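PDB 2BV1: regulator of G-protein signaling 1 from Homo sapiens, which speeds GTP hydrolysis by G protein alpha subunits through its RGS domain, driving them into the inactive GDP-bound form and damping G protein-coupled receptor signalling. Local coordinates for residues C58-K62 and C110-Q115; V19-S23 and Y136-L140. All blocks are in the same frame, centred on the assembly; numbering follows the deposited sequence.

Contact 1: residues C58-K62 and C110-Q115; sequences CEDYK and CFDEAQ
C110 meets the last turn of helix 50-62 through its CB, which lies 3.6 Å from the OH of Y61. That hydroxyl is hydrogen-bonded to T107 O; C110 CB only packs beside it, and the sulfur of C110 turns over the ring of the next residue, F111. This phenylalanine turns its edge to one face of the Y61 ring in a T-shaped stack, CE2 over the ring centre, with centroids 5.0 Å apart and planes at 84°. The SG of C58 packs on F111 CB at 3.6 Å and lies obliquely to the aromatic ring, a Cys sulfur-aromatic contact. Helix 50-62 is thereby packed against the start of helix 112-131 in the helical core of the RGS domain, where F111 also touches F54 and I103, and Y61 touches I76 of helix 69-81. D112 sends OD1 along the flank of K62, where it stays 4.3 Å from NZ, beyond a salt bridge. Q115 leaves its helix with CG anti to the backbone N (chi1 -175°) and runs on extended, sliding its amide past C58 CB. NE2 donates to OE1 of E59 at 2.7 Å, on the anti side of the carboxylate. K62 NZ approaches from the opposite direction, giving bonds to Q115 OE1 at 2.9 Å and to the syn side of E59 OE1 at 2.8 Å. Q115 thus uses both ends of its amide, which fixes the flip of the group, while E59 OE1 takes two donors from opposite faces of its plane. Together they would probably stabilise the charged carboxylate at the border of an apolar, aromatic patch.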
loop_
_atom_site.group_PDB
_atom_site.type_symbol
_atom_site.label_atom_id
_atom_site.label_comp_id
_atom_site.label_asym_id
_atom_site.label_seq_id
_atom_site.Cartn_x
_atom_site.Cartn_y
_atom_site.Cartn_z
ATOM N N CYS A 58 -6.137 -2.457 -3.489
ATOM C CA CYS A 58 -6.457 -3.875 -3.333
ATOM C C CYS A 58 -7.446 -4.081 -2.196
ATOM O O CYS A 58 -8.335 -4.907 -2.302
ATOM C CB CYS A 58 -5.173 -4.706 -3.075
ATOM S SG CYS A 58 -4.123 -4.805 -4.512
ATOM N N GLU A 59 -7.281 -3.319 -1.117
ATOM C CA GLU A 59 -8.183 -3.366 0.044
ATOM C C GLU A 59 -9.578 -2.945 -0.407
ATOM O O GLU A 59 -10.561 -3.597 -0.109
ATOM C CB GLU A 59 -7.683 -2.456 1.177
ATOM C CG GLU A 59 -6.376 -2.968 1.852
ATOM C CD GLU A 59 -6.570 -4.332 2.448
ATOM O OE1 GLU A 59 -6.083 -5.326 1.862
ATOM O OE2 GLU A 59 -7.290 -4.421 3.470
ATOM N N ASP A 60 -9.612 -1.903 -1.215
ATOM C CA ASP A 60 -10.855 -1.377 -1.739
ATOM C C ASP A 60 -11.483 -2.321 -2.794
ATOM O O ASP A 60 -12.721 -2.476 -2.856
ATOM C CB ASP A 60 -10.627 0.107 -2.116
ATOM C CG ASP A 60 -11.086 0.460 -3.469
ATOM O OD1 ASP A 60 -12.320 0.459 -3.685
ATOM O OD2 ASP A 60 -10.191 0.789 -4.308
ATOM N N TYR A 61 -10.643 -3.042 -3.540
ATOM C CA TYR A 61 -11.142 -4.053 -4.485
ATOM C C TYR A 61 -11.888 -5.190 -3.769
ATOM O O TYR A 61 -12.927 -5.687 -4.247
ATOM C CB TYR A 61 -10.010 -4.585 -5.364
ATOM C CG TYR A 61 -10.355 -5.778 -6.189
ATOM C CD1 TYR A 61 -10.930 -5.625 -7.462
ATOM C CD2 TYR A 61 -10.054 -7.087 -5.740
ATOM C CE1 TYR A 61 -11.243 -6.733 -8.247
ATOM C CE2 TYR A 61 -10.381 -8.215 -6.531
ATOM C CZ TYR A 61 -10.968 -8.021 -7.784
ATOM O OH TYR A 61 -11.306 -9.100 -8.578
ATOM N N LYS A 62 -11.368 -5.566 -2.606
ATOM C CA LYS A 62 -11.864 -6.708 -1.831
ATOM C C LYS A 62 -13.217 -6.484 -1.207
ATOM O O LYS A 62 -13.907 -7.447 -0.894
ATOM C CB LYS A 62 -10.858 -7.075 -0.728
ATOM C CG LYS A 62 -9.785 -8.020 -1.211
ATOM C CD LYS A 62 -8.799 -8.405 -0.071
ATOM C CE LYS A 62 -7.737 -7.378 0.151
ATOM N NZ LYS A 62 -6.606 -7.895 1.026
ATOM N N CYS A 110 -8.151 -11.978 -6.475
ATOM C CA CYS A 110 -7.340 -11.755 -7.661
ATOM C C CYS A 110 -5.920 -11.170 -7.370
ATOM O O CYS A 110 -4.921 -11.635 -7.944
ATOM C CB CYS A 110 -8.134 -10.835 -8.628
ATOM S SG CYS A 110 -7.272 -10.247 -10.104
ATOM N N PHE A 111 -5.861 -10.132 -6.532
ATOM C CA PHE A 111 -4.641 -9.364 -6.306
ATOM C C PHE A 111 -3.862 -9.757 -5.041
ATOM O O PHE A 111 -2.859 -9.085 -4.719
ATOM C CB PHE A 111 -4.953 -7.842 -6.249
ATOM C CG PHE A 111 -5.473 -7.303 -7.525
ATOM C CD1 PHE A 111 -4.616 -7.148 -8.616
ATOM C CD2 PHE A 111 -6.817 -6.964 -7.663
ATOM C CE1 PHE A 111 -5.085 -6.675 -9.834
ATOM C CE2 PHE A 111 -7.309 -6.509 -8.871
ATOM C CZ PHE A 111 -6.459 -6.342 -9.953
ATOM N N ASP A 112 -4.320 -10.808 -4.348
ATOM C CA ASP A 112 -3.704 -11.285 -3.090
ATOM C C ASP A 112 -2.204 -11.586 -3.219
ATOM O O ASP A 112 -1.426 -11.259 -2.334
ATOM C CB ASP A 112 -4.403 -12.546 -2.609
ATOM C CG ASP A 112 -5.765 -12.263 -1.964
ATOM O OD1 ASP A 112 -6.191 -11.090 -1.893
ATOM O OD2 ASP A 112 -6.380 -13.240 -1.510
ATOM N N GLU A 113 -1.799 -12.192 -4.323
ATOM C CA GLU A 113 -0.389 -12.545 -4.513
ATOM C C GLU A 113 0.454 -11.286 -4.713
ATOM O O GLU A 113 1.485 -11.082 -4.062
ATOM C CB GLU A 113 -0.208 -13.513 -5.689
ATOM C CG GLU A 113 -0.326 -14.991 -5.349
ATOM C CD GLU A 113 -0.022 -15.892 -6.549
ATOM O OE1 GLU A 113 0.802 -15.488 -7.430
ATOM O OE2 GLU A 113 -0.606 -17.009 -6.612
ATOM N N ALA A 114 0.006 -10.426 -5.620
ATOM C CA ALA A 114 0.699 -9.180 -5.900
ATOM C C ALA A 114 0.704 -8.272 -4.681
ATOM O O ALA A 114 1.709 -7.603 -4.386
ATOM C CB ALA A 114 0.105 -8.478 -7.110
ATOM N N GLN A 115 -0.370 -8.318 -3.916
ATOM C CA GLN A 115 -0.518 -7.439 -2.751
ATOM C C GLN A 115 0.511 -7.883 -1.679
ATOM O O GLN A 115 1.142 -7.078 -1.029
ATOM C CB GLN A 115 -1.914 -7.531 -2.186
ATOM C CG GLN A 115 -2.130 -6.526 -1.048
ATOM C CD GLN A 115 -3.536 -6.510 -0.476
ATOM O OE1 GLN A 115 -4.314 -7.432 -0.677
ATOM N NE2 GLN A 115 -3.864 -5.437 0.254
#

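Contact 2: residues V19-S23 and Y136-L140; sequences VMQWS and YLNLL
Y136 and V19 form the dense centre of this contact. The tyrosine ring slides past the valine in the opposite sense, and its CE1 comes within 3.5 Å of V19 CG1. The ring swings to the far side of CB from the main-chain nitrogen (chi1 -178°), which carries the phenol across from helix 134-142 to the last turn of helix 16-21, where OH donates to V19 O at 2.6 Å. The hydroxyl sits above the carbonyl plane, 35° out of it, so the bond is short without using a lone-pair direction. Within its own segment V19 O takes a weak bond from W22 N; the phenol is its partner across the contact. W22 closes one flank: its CE3 lies at the edge of the tyrosine ring, 3.9 Å from CE1, while CZ3 takes the CD2 methyl of L139 at 3.8 Å. V19 CA covers one face of the indole, and V19 CG2 reaches the same L139 methyl, so that methyl is touched by both V19 and W22. The indole NE1 is hydrogen-bonded to E18 OE2.

Towards solvent the contact thins. M20 is exposed, and its side chain touches through CG, 3.5 Å from L140 CD1, the two side chains crossing at about a right angle. S23 brings CB up to the phenol oxygen but turns OG back to M20 O (2.7 Å), so both S23 OG and S23 N converge on M20 O. Beyond the pair, Y136 meets the ring of F130 and packs, like S23, on L131 of helix 112-131, and W22 O accepts from Y127 OH. The N-terminal and C-terminal helices of the chain therefore close together against the far end of helix 112-131.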
loop_
_atom_site.group_PDB
_atom_site.type_symbol
_atom_site.label_atom_id
_atom_site.label_comp_id
_atom_site.label_asym_id
_atom_site.label_seq_id
_atom_site.Cartn_x
_atom_site.Cartn_y
_atom_site.Cartn_z
ATOM N N VAL A 19 1.566 7.217 17.534
ATOM C CA VAL A 19 2.620 7.349 16.570
ATOM C C VAL A 19 3.791 6.387 16.934
ATOM O O VAL A 19 4.394 5.829 16.038
ATOM C CB VAL A 19 3.113 8.783 16.500
ATOM C CG1 VAL A 19 4.392 8.910 15.623
ATOM C CG2 VAL A 19 1.984 9.696 16.024
ATOM N N MET A 20 4.106 6.203 18.233
ATOM C CA MET A 20 5.063 5.140 18.667
ATOM C C MET A 20 4.644 3.732 18.194
ATOM O O MET A 20 5.470 2.957 17.740
ATOM C CB MET A 20 5.233 5.094 20.210
ATOM C CG MET A 20 5.833 6.292 20.897
ATOM S SD MET A 20 5.884 6.314 22.766
ATOM C CE MET A 20 5.947 4.540 23.100
ATOM N N GLN A 21 3.369 3.384 18.349
ATOM C CA GLN A 21 2.823 2.108 17.906
ATOM C C GLN A 21 3.033 1.735 16.427
ATOM O O GLN A 21 3.128 0.547 16.081
ATOM C CB GLN A 21 1.338 2.014 18.265
ATOM C CG GLN A 21 1.065 1.722 19.750
ATOM C CD GLN A 21 1.430 0.294 20.169
ATOM O OE1 GLN A 21 0.806 -0.698 19.731
ATOM N NE2 GLN A 21 2.435 0.182 21.041
ATOM N N TRP A 22 3.108 2.747 15.575
ATOM C CA TRP A 22 3.377 2.569 14.150
ATOM C C TRP A 22 4.751 1.922 13.899
ATOM O O TRP A 22 4.952 1.328 12.838
ATOM C CB TRP A 22 3.370 3.900 13.405
ATOM C CG TRP A 22 2.067 4.698 13.496
ATOM C CD1 TRP A 22 0.878 4.270 13.950
ATOM C CD2 TRP A 22 1.872 6.047 13.068
ATOM N NE1 TRP A 22 -0.065 5.258 13.846
ATOM C CE2 TRP A 22 0.517 6.371 13.323
ATOM C CE3 TRP A 22 2.706 7.005 12.483
ATOM C CZ2 TRP A 22 -0.024 7.630 13.058
ATOM C CZ3 TRP A 22 2.144 8.277 12.173
ATOM C CH2 TRP A 22 0.810 8.574 12.497
ATOM N N SER A 23 5.689 2.124 14.843
ATOM C CA SER A 23 6.985 1.430 14.802
ATOM C C SER A 23 6.904 -0.032 15.210
ATOM O O SER A 23 7.861 -0.770 15.031
ATOM C CB SER A 23 8.017 2.174 15.659
ATOM O OG SER A 23 7.784 1.855 16.994
ATOM N N TYR A 136 8.608 11.100 10.309
ATOM C CA TYR A 136 8.211 10.297 11.448
ATOM C C TYR A 136 8.758 10.816 12.790
ATOM O O TYR A 136 8.001 11.028 13.721
ATOM C CB TYR A 136 8.579 8.823 11.219
ATOM C CG TYR A 136 8.141 7.939 12.358
ATOM C CD1 TYR A 136 6.799 7.612 12.537
ATOM C CD2 TYR A 136 9.068 7.456 13.278
ATOM C CE1 TYR A 136 6.403 6.842 13.619
ATOM C CE2 TYR A 136 8.686 6.698 14.338
ATOM C CZ TYR A 136 7.362 6.373 14.505
ATOM O OH TYR A 136 6.966 5.618 15.559
ATOM N N LEU A 137 10.069 11.027 12.871
ATOM C CA LEU A 137 10.716 11.334 14.146
ATOM C C LEU A 137 10.337 12.725 14.670
ATOM O O LEU A 137 10.073 12.867 15.864
ATOM C CB LEU A 137 12.231 11.139 14.023
ATOM C CG LEU A 137 12.662 9.672 13.798
ATOM C CD1 LEU A 137 14.100 9.515 13.447
ATOM C CD2 LEU A 137 12.336 8.855 15.019
ATOM N N ASN A 138 10.232 13.722 13.782
ATOM C CA ASN A 138 9.662 15.047 14.159
ATOM C C ASN A 138 8.258 14.934 14.691
ATOM O O ASN A 138 7.965 15.449 15.760
ATOM C CB ASN A 138 9.733 16.082 12.995
ATOM C CG ASN A 138 11.195 16.531 12.671
ATOM O OD1 ASN A 138 12.092 16.317 13.465
ATOM N ND2 ASN A 138 11.403 17.137 11.509
ATOM N N LEU A 139 7.380 14.246 13.958
ATOM C CA LEU A 139 5.990 14.084 14.391
ATOM C C LEU A 139 5.949 13.500 15.798
ATOM O O LEU A 139 5.307 14.033 16.689
ATOM C CB LEU A 139 5.209 13.185 13.432
ATOM C CG LEU A 139 3.714 13.028 13.684
ATOM C CD1 LEU A 139 2.946 14.409 13.468
ATOM C CD2 LEU A 139 3.077 11.934 12.859
ATOM N N LEU A 140 6.682 12.405 15.978
ATOM C CA LEU A 140 6.739 11.687 17.250
ATOM C C LEU A 140 7.205 12.572 18.405
ATOM O O LEU A 140 6.526 12.667 19.428
ATOM C CB LEU A 140 7.662 10.467 17.093
ATOM C CG LEU A 140 7.917 9.583 18.297
ATOM C CD1 LEU A 140 6.609 9.140 18.989
ATOM C CD2 LEU A 140 8.779 8.381 17.904
#

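How the contacts relate
Contacts 1 and 2 lie on opposite sides of the chain's centre, 27 Å apart between centres and about 16 Å between nearest atoms, without touching. Along the chain contact 1 is nested within the loop that contact 2 closes. Helix 112-131 connects them: its first turn belongs to contact 1, whereas its last residues support contact 2, and helix 134-142 follows directly. Contact 1, centred 10 Å from the centre of the chain, is buried and adds a polar network of amide and charged groups to its apolar part; contact 2, at 18 Å, is partly buried and mostly apolar, and brings the terminal helices of this all-helical chain together.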